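PDB 6ZHK: adenosylmethionine-8-amino-7-oxononanoate aminotransferase from Methanocaldococcus jannaschii, which probably transfers the amino group of S-adenosyl-L-methionine to 7-keto-8-aminopelargonic acid, a pyridoxal-phosphate-dependent step in biotin biosynthesis. Local coordinates for residues A[117-122]-A[309-314]; A[149-154]-A[215-220]. All blocks are in the same frame, centred on the assembly; numbering follows the deposited sequence.

Contact 1. Residues A[117-122]-A[309-314]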
loop_
_atom_site.group_PDB
_atom_site.type_symbol
_atom_site.label_atom_id
_atom_site.label_comp_id
_atom_site.label_asym_id
_atom_site.label_seq_id
_atom_site.Cartn_x
_atom_site.Cartn_y
_atom_site.Cartn_z
ATOM N N PHE A 117 4.374 -4.441 12.974
ATOM C CA PHE A 117 4.129 -3.138 12.379
ATOM C C PHE A 117 3.239 -3.402 11.166
ATOM O O PHE A 117 3.659 -4.082 10.222
ATOM C CB PHE A 117 5.475 -2.530 11.913
ATOM C CG PHE A 117 5.353 -1.073 11.579
ATOM C CD1 PHE A 117 4.690 -0.652 10.430
ATOM C CD2 PHE A 117 5.863 -0.134 12.457
ATOM C CE1 PHE A 117 4.494 0.714 10.185
ATOM C CE2 PHE A 117 5.710 1.227 12.201
ATOM C CZ PHE A 117 4.987 1.638 11.101
ATOM N N TYR A 118 2.045 -2.787 11.122
ATOM C CA TYR A 118 1.079 -3.114 10.087
ATOM C C TYR A 118 1.210 -2.193 8.880
ATOM O O TYR A 118 1.631 -1.059 9.002
ATOM C CB TYR A 118 -0.340 -2.841 10.595
ATOM C CG TYR A 118 -0.821 -3.855 11.640
ATOM C CD1 TYR A 118 -1.075 -5.172 11.270
ATOM C CD2 TYR A 118 -1.066 -3.473 12.967
ATOM C CE1 TYR A 118 -1.564 -6.087 12.210
ATOM C CE2 TYR A 118 -1.568 -4.365 13.901
ATOM C CZ TYR A 118 -1.780 -5.680 13.525
ATOM O OH TYR A 118 -2.284 -6.603 14.397
ATOM N N SER A 119 0.784 -2.700 7.716
ATOM C CA SER A 119 0.662 -1.926 6.491
ATOM C C SER A 119 -0.412 -2.610 5.641
ATOM O O SER A 119 -1.099 -3.517 6.131
ATOM C CB SER A 119 1.989 -1.817 5.747
ATOM O OG SER A 119 2.509 -3.084 5.385
ATOM N N GLU A 120 -0.555 -2.197 4.377
ATOM C CA GLU A 120 -1.640 -2.707 3.550
ATOM C C GLU A 120 -1.180 -3.772 2.565
ATOM O O GLU A 120 -1.913 -4.709 2.363
ATOM C CB GLU A 120 -2.341 -1.588 2.778
ATOM C CG GLU A 120 -3.251 -0.777 3.680
ATOM C CD GLU A 120 -2.543 0.105 4.689
ATOM O OE1 GLU A 120 -1.652 0.907 4.254
ATOM O OE2 GLU A 120 -2.829 -0.078 5.909
ATOM N N ASP A 121 0.040 -3.669 2.006
ATOM C CA ASP A 121 0.443 -4.536 0.896
ATOM C C ASP A 121 1.821 -5.100 1.232
ATOM O O ASP A 121 2.588 -4.436 1.939
ATOM C CB ASP A 121 0.584 -3.750 -0.419
ATOM C CG ASP A 121 -0.761 -3.193 -0.856
ATOM O OD1 ASP A 121 -1.785 -3.866 -0.587
ATOM O OD2 ASP A 121 -0.802 -2.080 -1.462
ATOM N N GLY A 122 2.121 -6.289 0.690
ATOM C CA GLY A 122 3.403 -6.945 0.920
ATOM C C GLY A 122 4.581 -6.072 0.452
ATOM O O GLY A 122 5.642 -6.079 1.089
ATOM N N PRO A 309 -6.734 -6.138 1.788
ATOM C CA PRO A 309 -5.303 -5.836 1.806
ATOM C C PRO A 309 -4.824 -5.549 3.221
ATOM O O PRO A 309 -4.808 -4.410 3.673
ATOM C CB PRO A 309 -5.199 -4.606 0.886
ATOM C CG PRO A 309 -6.454 -3.892 1.116
ATOM C CD PRO A 309 -7.508 -4.991 1.249
ATOM N N LEU A 310 -4.258 -6.584 3.842
ATOM C CA LEU A 310 -3.463 -6.339 5.042
ATOM C C LEU A 310 -2.055 -6.906 4.889
ATOM O O LEU A 310 -1.875 -7.974 4.313
ATOM C CB LEU A 310 -4.158 -6.956 6.260
ATOM C CG LEU A 310 -3.504 -6.624 7.607
ATOM C CD1 LEU A 310 -3.564 -5.111 7.856
ATOM C CD2 LEU A 310 -4.255 -7.364 8.716
ATOM N N ALA A 311 -1.066 -6.172 5.399
ATOM C CA ALA A 311 0.255 -6.755 5.494
ATOM C C ALA A 311 0.847 -6.452 6.870
ATOM O O ALA A 311 0.310 -5.644 7.632
ATOM C CB ALA A 311 1.094 -6.286 4.356
ATOM N N ALA A 312 1.906 -7.190 7.232
ATOM C CA ALA A 312 2.589 -6.943 8.506
ATOM C C ALA A 312 4.089 -7.179 8.370
ATOM O O ALA A 312 4.538 -8.052 7.599
ATOM C CB ALA A 312 2.023 -7.918 9.534
ATOM N N THR A 313 4.873 -6.390 9.113
ATOM C CA THR A 313 6.300 -6.648 9.203
ATOM C C THR A 313 6.589 -6.968 10.670
ATOM O O THR A 313 6.348 -6.155 11.545
ATOM C CB THR A 313 7.064 -5.366 8.797
ATOM O OG1 THR A 313 6.592 -4.967 7.497
ATOM C CG2 THR A 313 8.562 -5.577 8.794
ATOM N N LEU A 314 7.053 -8.177 10.940
ATOM C CA LEU A 314 7.325 -8.555 12.310
ATOM C C LEU A 314 8.847 -8.510 12.556
ATOM O O LEU A 314 9.621 -8.928 11.699
ATOM C CB LEU A 314 6.818 -10.004 12.491
ATOM C CG LEU A 314 5.384 -10.081 12.974
ATOM C CD1 LEU A 314 4.375 -9.618 11.908
ATOM C CD2 LEU A 314 5.066 -11.414 13.649
HETATM O O HOH W 1 4.043 -3.879 7.483
HETATM O O HOH W 2 -1.768 -7.395 1.488
#
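Phe117 to Ser119 pair antiparallel with Ala311 to Thr313, joining two strands at one margin of the large seven-stranded sheet. Phe117 and Thr313 exchange two backbone bonds, Phe117 N to Thr313 O at 3.0 Å and Thr313 N to Phe117 O at 2.8 Å. Ser119 and Ala311 exchange another two. Between them Tyr118 faces Ala312 as a non-hydrogen-bonded pair; the small methyl suits the place beside the Tyr118 ring, whose hydroxyl reaches Ser98 O. With CG opposite its backbone N (chi1 -173°), Leu310 brings CD1 to 3.4 Å from Ser119 O, and the same methyl lies 4.2 Å from Tyr118 CD1. In fold type I transaminases, this central sheet has a single antiparallel strand, here 311-315, next to the edge strand 115-119. On the face carrying Phe117, Ser119 and Thr313 a water donates to Phe117 O and Thr313 OG1 and bonds Ser119 OG at 2.7 Å. Thr313 OG1 is also bonded to Ala125 O of helix 122-140. Beyond strand 115-119, Ala311 CB lies 3.4 Å from Asp121 O, where the chain turns into helix 122-140 at Gly122, a predicted cofactor-binding residue.

Contact 2. Residues A[149-154]-A[215-220]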
loop_
_atom_site.group_PDB
_atom_site.type_symbol
_atom_site.label_atom_id
_atom_site.label_comp_id
_atom_site.label_asym_id
_atom_site.label_seq_id
_atom_site.Cartn_x
_atom_site.Cartn_y
_atom_site.Cartn_z
ATOM N N ILE A 149 22.058 -7.229 0.139
ATOM C CA ILE A 149 22.293 -8.410 -0.660
ATOM C C ILE A 149 20.956 -9.101 -0.893
ATOM O O ILE A 149 20.154 -9.316 0.038
ATOM C CB ILE A 149 23.219 -9.382 0.121
ATOM C CG1 ILE A 149 24.651 -8.844 0.174
ATOM C CG2 ILE A 149 23.187 -10.713 -0.622
ATOM C CD1 ILE A 149 25.581 -9.614 1.125
ATOM N N SER A 150 20.738 -9.508 -2.133
ATOM C CA SER A 150 19.566 -10.298 -2.451
ATOM C C SER A 150 19.962 -11.276 -3.574
ATOM O O SER A 150 21.150 -11.602 -3.706
ATOM C CB SER A 150 18.486 -9.337 -2.838
ATOM O OG SER A 150 17.280 -10.042 -3.062
ATOM N N VAL A 151 18.971 -11.756 -4.344
ATOM C CA VAL A 151 19.222 -12.691 -5.445
ATOM C C VAL A 151 18.624 -12.198 -6.738
ATOM O O VAL A 151 17.609 -11.514 -6.758
ATOM C CB VAL A 151 18.744 -14.126 -5.140
ATOM C CG1 VAL A 151 19.607 -14.759 -4.061
ATOM C CG2 VAL A 151 17.256 -14.218 -4.802
ATOM N N LYS A 152 19.304 -12.550 -7.839
ATOM C CA LYS A 152 18.750 -12.297 -9.159
ATOM C C LYS A 152 17.431 -13.069 -9.294
ATOM O O LYS A 152 17.316 -14.202 -8.788
ATOM C CB LYS A 152 19.745 -12.759 -10.213
ATOM C CG LYS A 152 21.004 -11.890 -10.351
ATOM C CD LYS A 152 22.069 -12.599 -11.191
ATOM C CE LYS A 152 23.472 -12.153 -10.828
ATOM N NZ LYS A 152 24.432 -12.347 -11.944
ATOM N N GLU A 153 16.468 -12.416 -9.948
ATOM C CA GLU A 153 15.151 -12.978 -10.232
ATOM C C GLU A 153 14.274 -12.977 -8.986
ATOM O O GLU A 153 13.124 -13.410 -9.078
ATOM C CB GLU A 153 15.205 -14.434 -10.746
ATOM C CG GLU A 153 15.804 -14.648 -12.142
ATOM C CD GLU A 153 16.057 -16.112 -12.548
ATOM O OE1 GLU A 153 15.547 -17.061 -11.870
ATOM O OE2 GLU A 153 16.803 -16.327 -13.531
ATOM N N GLY A 154 14.760 -12.537 -7.820
ATOM C CA GLY A 154 13.865 -12.435 -6.672
ATOM C C GLY A 154 12.850 -11.297 -6.874
ATOM O O GLY A 154 13.085 -10.395 -7.674
ATOM N N ASN A 215 27.489 -21.399 -1.179
ATOM C CA ASN A 215 28.823 -20.872 -0.917
ATOM C C ASN A 215 29.000 -19.504 -1.585
ATOM O O ASN A 215 29.642 -18.629 -1.027
ATOM C CB ASN A 215 29.941 -21.866 -1.302
ATOM C CG ASN A 215 30.256 -22.922 -0.254
ATOM O OD1 ASN A 215 30.092 -22.685 0.959
ATOM N ND2 ASN A 215 30.714 -24.084 -0.718
ATOM N N GLU A 216 28.439 -19.311 -2.774
ATOM C CA GLU A 216 28.562 -18.042 -3.468
ATOM C C GLU A 216 27.934 -16.937 -2.604
ATOM O O GLU A 216 28.542 -15.876 -2.444
ATOM C CB GLU A 216 27.918 -18.130 -4.850
ATOM C CG GLU A 216 27.673 -16.751 -5.436
ATOM C CD GLU A 216 26.499 -16.542 -6.393
ATOM O OE1 GLU A 216 25.677 -17.489 -6.606
ATOM O OE2 GLU A 216 26.447 -15.440 -6.970
ATOM N N MET A 217 26.724 -17.215 -2.066
ATOM C CA MET A 217 25.955 -16.260 -1.271
ATOM C C MET A 217 26.652 -15.984 0.062
ATOM O O MET A 217 26.712 -14.855 0.562
ATOM C CB MET A 217 24.527 -16.773 -1.038
ATOM C CG MET A 217 23.780 -15.947 -0.009
ATOM S SD MET A 217 23.537 -14.228 -0.578
ATOM C CE MET A 217 21.930 -14.345 -1.376
ATOM N N ILE A 218 27.151 -17.046 0.705
ATOM C CA ILE A 218 27.803 -16.864 1.989
ATOM C C ILE A 218 29.034 -15.986 1.789
ATOM O O ILE A 218 29.284 -15.083 2.594
ATOM C CB ILE A 218 28.186 -18.235 2.588
ATOM C CG1 ILE A 218 26.907 -18.997 2.962
ATOM C CG2 ILE A 218 29.085 -17.972 3.784
ATOM C CD1 ILE A 218 27.128 -20.474 3.455
ATOM N N SER A 219 29.785 -16.251 0.714
ATOM C CA SER A 219 30.982 -15.493 0.376
ATOM C C SER A 219 30.626 -14.020 0.179
ATOM O O SER A 219 31.405 -13.160 0.580
ATOM C CB SER A 219 31.658 -16.044 -0.892
ATOM O OG SER A 219 32.158 -17.349 -0.590
ATOM N N LEU A 220 29.524 -13.740 -0.501
ATOM C CA LEU A 220 29.131 -12.344 -0.692
ATOM C C LEU A 220 28.783 -11.695 0.654
ATOM O O LEU A 220 29.175 -10.564 0.888
ATOM C CB LEU A 220 27.936 -12.362 -1.620
ATOM C CG LEU A 220 27.670 -11.172 -2.521
ATOM C CD1 LEU A 220 28.726 -11.080 -3.619
ATOM C CD2 LEU A 220 26.310 -11.389 -3.154
#
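The helix of a beta-alpha-beta crossover meets the sheet here: Met217 and Leu220 of helix 211-224 lie against Ile149 and Val151 of strand 147-151. The two segments run nearly antiparallel (161°), their axes 9.9 Å apart, a gap filled by apolar side chains. Ile149 and Met217 reach past one another from their own backbones, Ile149 CG2 coming to 3.5 Å from Met217 SD. The flexible thioether suits this seat: from a CG opposite the backbone N (chi1 169°) the chain bends at both following torsions. Its methyl thereby reaches the strand, with Met217 CE 3.6 Å from Val151 CG1, the methionine chain running roughly perpendicular to the valine, and 3.7 Å from Ser150 O. The other branch of Ile149 serves the next helical turn, its CD1 lying 3.7 Å from Leu220 O, while Leu220 CD2 packs on Ile149 CG2 at 4.1 Å. With Ile149 cut back to an alanine, Met217 SD would probably lose its methyl neighbour and a gap would open beside Leu220 CD2. Ser150 points away from the helix, and its hydroxyl bonds Val165 O and Ile232 O. Tyr250 and Val254 of helix 250-261 also touch Met217, so two helices cover this face of the sheet, the layering characteristic of the alpha-beta-alpha large domain of fold type I enzymes.

Overall arrangement
After its N-terminal helices and three strands of a small sheet, the chain lays down edge strand 115-119, then passes through helix 122-140 to strand 147-151. After strand 183-185 it enters helix 211-224, which packs back on strand 147-151 and closes the short loop of contact 2. Strands 228-234, 265-268 and 296-299 follow, carrying the chain back across the sheet, until strand 311-315 pairs with 115-119 and closes the much longer loop of contact 1. Contact 2 is therefore nested inside contact 1. Their centres lie about 26 Å apart and they do not touch, yet both belong to the same sheet: contact 1 ties strands at one margin, contact 2 packs a covering helix toward the other.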